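Local structure of AdeR (Acinetobacter baumannii, 5X5L) at residues Phe49-Leu54 and Val95-Asp100. The protein is a two-component response regulator that probably controls transcription through its C-terminal OmpR/PhoB-type DNA-binding domain, the part present here bound to an intercistronic DNA region. Residues are numbered along the deposited sequence; the frame is centred on the assembly and turned at random.
Sequences FTRGEL and VGYRLD. With nucleotides of chain I.
F49 and Y97 form an antiparallel hydrogen-bonded pair, F49 N giving to Y97 O (2.8 Å) and Y97 N to F49 O (2.9 Å), which joins strand 48-50 to strand 96-98 in the small C-terminal sheet of this winged-helix domain. Where the strand from F49 turns into helix 51-58, T50 is the N-cap: E53 N donates to T50 OG1 (3.2 Å), and T50 N donates to E53 OE1 (3.0 Å) at its anti lone pair, completing a capping box. Lacking a side chain, G96 lets its CA come within 3.4 Å of F49 O, a CA-H...O contact; with V95 it forms a classic beta bulge opposite V92 of strand 90-92.

From the first helical turn R51 reaches past G96 to the DNA, its chain extended from CG to NE. Y97 CE1 lies over one guanidinium face, offset toward that group's rim, with the planes 52° apart; OP2 of DG5 of chain I lies over the opposite face, and R51 NH1 makes a weak hydrogen bond to OP1 of the same phosphate (3.3 Å). A salt bridge from NE to D70 of helix 66-81 steadies the group. L54 CD1 packs obliquely against Y97 CD1 (4.0 Å), near the ring's CB end. Y97 OH donates to OP2 of DT6 of chain I, a hydrogen bond whose modelled length, 2.4 Å, is doubtfully short.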
loop_
_atom_site.group_PDB
_atom_site.type_symbol
_atom_site.label_atom_id
_atom_site.label_comp_id
_atom_site.label_asym_id
_atom_site.label_seq_id
_atom_site.Cartn_x
_atom_site.Cartn_y
_atom_site.Cartn_z
ATOM N N PHE C 49 -28.481 10.309 11.102
ATOM C CA PHE C 49 -27.907 11.181 10.077
ATOM C C PHE C 49 -28.985 11.516 9.075
ATOM O O PHE C 49 -29.729 10.633 8.665
ATOM C CB PHE C 49 -26.744 10.486 9.370
ATOM C CG PHE C 49 -25.577 10.229 10.272
ATOM C CD1 PHE C 49 -25.536 9.108 11.095
ATOM C CD2 PHE C 49 -24.533 11.130 10.330
ATOM C CE1 PHE C 49 -24.471 8.877 11.935
ATOM C CE2 PHE C 49 -23.452 10.910 11.175
ATOM C CZ PHE C 49 -23.419 9.773 11.978
ATOM N N THR C 50 -29.082 12.781 8.685
ATOM C CA THR C 50 -30.029 13.181 7.644
ATOM C C THR C 50 -29.460 12.788 6.277
ATOM O O THR C 50 -28.289 12.433 6.142
ATOM C CB THR C 50 -30.307 14.703 7.651
ATOM O OG1 THR C 50 -29.083 15.436 7.477
ATOM C CG2 THR C 50 -30.899 15.143 8.960
ATOM N N ARG C 51 -30.313 12.844 5.268
ATOM C CA ARG C 51 -29.906 12.560 3.896
ATOM C C ARG C 51 -28.919 13.615 3.409
ATOM O O ARG C 51 -27.975 13.287 2.698
ATOM C CB ARG C 51 -31.121 12.472 2.969
ATOM C CG ARG C 51 -32.003 11.278 3.276
ATOM C CD ARG C 51 -33.325 11.312 2.541
ATOM N NE ARG C 51 -34.002 10.029 2.563
ATOM C CZ ARG C 51 -34.744 9.550 3.561
ATOM N NH1 ARG C 51 -34.936 10.246 4.674
ATOM N NH2 ARG C 51 -35.301 8.346 3.442
ATOM N N GLY C 52 -29.136 14.865 3.806
ATOM C CA GLY C 52 -28.222 15.962 3.498
ATOM C C GLY C 52 -26.818 15.758 4.042
ATOM O O GLY C 52 -25.834 16.081 3.361
ATOM N N GLU C 53 -26.716 15.228 5.263
ATOM C CA GLU C 53 -25.416 14.928 5.872
ATOM C C GLU C 53 -24.704 13.792 5.163
ATOM O O GLU C 53 -23.510 13.884 4.895
ATOM C CB GLU C 53 -25.555 14.568 7.347
ATOM C CG GLU C 53 -25.979 15.716 8.238
ATOM C CD GLU C 53 -26.108 15.293 9.680
ATOM O OE1 GLU C 53 -26.931 14.411 9.989
ATOM O OE2 GLU C 53 -25.356 15.822 10.515
ATOM N N LEU C 54 -25.432 12.720 4.869
ATOM C CA LEU C 54 -24.871 11.579 4.141
ATOM C C LEU C 54 -24.421 11.974 2.729
ATOM O O LEU C 54 -23.373 11.518 2.273
ATOM C CB LEU C 54 -25.874 10.427 4.079
ATOM C CG LEU C 54 -26.218 9.783 5.429
ATOM C CD1 LEU C 54 -27.446 8.884 5.298
ATOM C CD2 LEU C 54 -25.035 9.005 5.985
ATOM N N VAL C 95 -36.631 11.788 8.709
ATOM C CA VAL C 95 -35.392 12.412 9.201
ATOM C C VAL C 95 -34.191 11.868 8.425
ATOM O O VAL C 95 -33.476 12.634 7.779
ATOM C CB VAL C 95 -35.203 12.220 10.736
ATOM C CG1 VAL C 95 -34.357 13.354 11.328
ATOM C CG2 VAL C 95 -36.535 12.134 11.460
ATOM N N GLY C 96 -33.976 10.553 8.486
ATOM C CA GLY C 96 -32.920 9.909 7.695
ATOM C C GLY C 96 -32.624 8.478 8.113
ATOM O O GLY C 96 -33.501 7.610 8.031
ATOM N N TYR C 97 -31.387 8.226 8.548
ATOM C CA TYR C 97 -30.927 6.875 8.856
ATOM C C TYR C 97 -30.018 6.802 10.062
ATOM O O TYR C 97 -29.353 7.779 10.431
ATOM C CB TYR C 97 -30.179 6.263 7.677
ATOM C CG TYR C 97 -31.005 6.137 6.431
ATOM C CD1 TYR C 97 -31.043 7.168 5.516
ATOM C CD2 TYR C 97 -31.771 4.990 6.184
ATOM C CE1 TYR C 97 -31.803 7.078 4.364
ATOM C CE2 TYR C 97 -32.530 4.876 5.047
ATOM C CZ TYR C 97 -32.537 5.937 4.113
ATOM O OH TYR C 97 -33.258 5.840 2.957
ATOM N N ARG C 98 -29.973 5.604 10.636
ATOM C CA ARG C 98 -29.289 5.336 11.898
ATOM C C ARG C 98 -28.677 3.961 11.784
ATOM O O ARG C 98 -29.242 3.051 11.161
ATOM C CB ARG C 98 -30.326 5.410 13.065
ATOM C CG ARG C 98 -30.684 4.205 13.915
ATOM C CD ARG C 98 -31.968 4.578 14.664
ATOM N NE ARG C 98 -31.643 5.654 15.574
ATOM C CZ ARG C 98 -32.462 6.454 16.242
ATOM N NH1 ARG C 98 -33.776 6.298 16.183
ATOM N NH2 ARG C 98 -31.956 7.437 17.000
ATOM N N LEU C 99 -27.536 3.729 12.407
ATOM C CA LEU C 99 -26.998 2.332 12.558
ATOM C C LEU C 99 -27.838 1.702 13.671
ATOM O O LEU C 99 -28.407 2.448 14.479
ATOM C CB LEU C 99 -25.501 2.311 12.869
ATOM C CG LEU C 99 -24.427 1.752 11.901
ATOM C CD1 LEU C 99 -23.345 1.114 12.735
ATOM C CD2 LEU C 99 -24.980 0.795 10.855
ATOM N N ASP C 100 -27.799 0.396 13.849
ATOM C CA ASP C 100 -28.643 -0.303 14.833
ATOM C C ASP C 100 -29.166 0.530 16.015
ATOM O O ASP C 100 -28.405 1.270 16.556
ATOM C CB ASP C 100 -27.965 -1.636 15.368
ATOM C CG ASP C 100 -26.611 -1.421 16.055
ATOM O OD1 ASP C 100 -25.935 -0.567 15.488
ATOM O OD2 ASP C 100 -26.346 -1.881 17.211
ATOM P P DG I 5 -38.806 8.835 4.423
ATOM O OP1 DG I 5 -37.884 8.977 5.574
ATOM O OP2 DG I 5 -38.655 9.728 3.246
ATOM O "O5'" DG I 5 -38.740 7.303 4.004
ATOM C "C5'" DG I 5 -39.030 6.278 4.971
ATOM C "C4'" DG I 5 -38.662 4.908 4.451
ATOM O "O4'" DG I 5 -39.567 4.553 3.382
ATOM C "C3'" DG I 5 -37.249 4.739 3.877
ATOM O "O3'" DG I 5 -36.754 3.464 4.311
ATOM C "C2'" DG I 5 -37.469 4.866 2.379
ATOM C "C1'" DG I 5 -38.838 4.241 2.204
ATOM N N9 DG I 5 -39.616 4.719 1.065
ATOM C C8 DG I 5 -39.924 6.019 0.733
ATOM N N7 DG I 5 -40.665 6.114 -0.340
ATOM C C5 DG I 5 -40.881 4.798 -0.722
ATOM C C6 DG I 5 -41.625 4.266 -1.808
ATOM O O6 DG I 5 -42.260 4.873 -2.682
ATOM N N1 DG I 5 -41.575 2.874 -1.827
ATOM C C2 DG I 5 -40.903 2.094 -0.912
ATOM N N2 DG I 5 -40.976 0.766 -1.093
ATOM N N3 DG I 5 -40.212 2.578 0.107
ATOM C C4 DG I 5 -40.247 3.926 0.142
ATOM P P DT I 6 -35.423 2.832 3.695
ATOM O OP1 DT I 6 -34.751 2.032 4.746
ATOM O OP2 DT I 6 -34.675 3.901 3.005
ATOM O "O5'" DT I 6 -35.990 1.812 2.616
ATOM C "C5'" DT I 6 -36.733 0.658 3.028
ATOM C "C4'" DT I 6 -36.868 -0.310 1.880
ATOM O "O4'" DT I 6 -37.625 0.299 0.809
ATOM C "C3'" DT I 6 -35.547 -0.759 1.270
ATOM O "O3'" DT I 6 -35.563 -2.188 1.211
ATOM C "C2'" DT I 6 -35.510 -0.062 -0.081
ATOM C "C1'" DT I 6 -36.972 0.108 -0.432
ATOM N N1 DT I 6 -37.348 1.250 -1.312
ATOM C C2 DT I 6 -38.064 0.999 -2.467
ATOM O O2 DT I 6 -38.344 -0.124 -2.852
ATOM N N3 DT I 6 -38.424 2.120 -3.171
ATOM C C4 DT I 6 -38.167 3.434 -2.839
ATOM O O4 DT I 6 -38.557 4.335 -3.576
ATOM C C5 DT I 6 -37.428 3.628 -1.612
ATOM C C7 DT I 6 -37.093 5.022 -1.183
ATOM C C6 DT I 6 -37.069 2.541 -0.912
#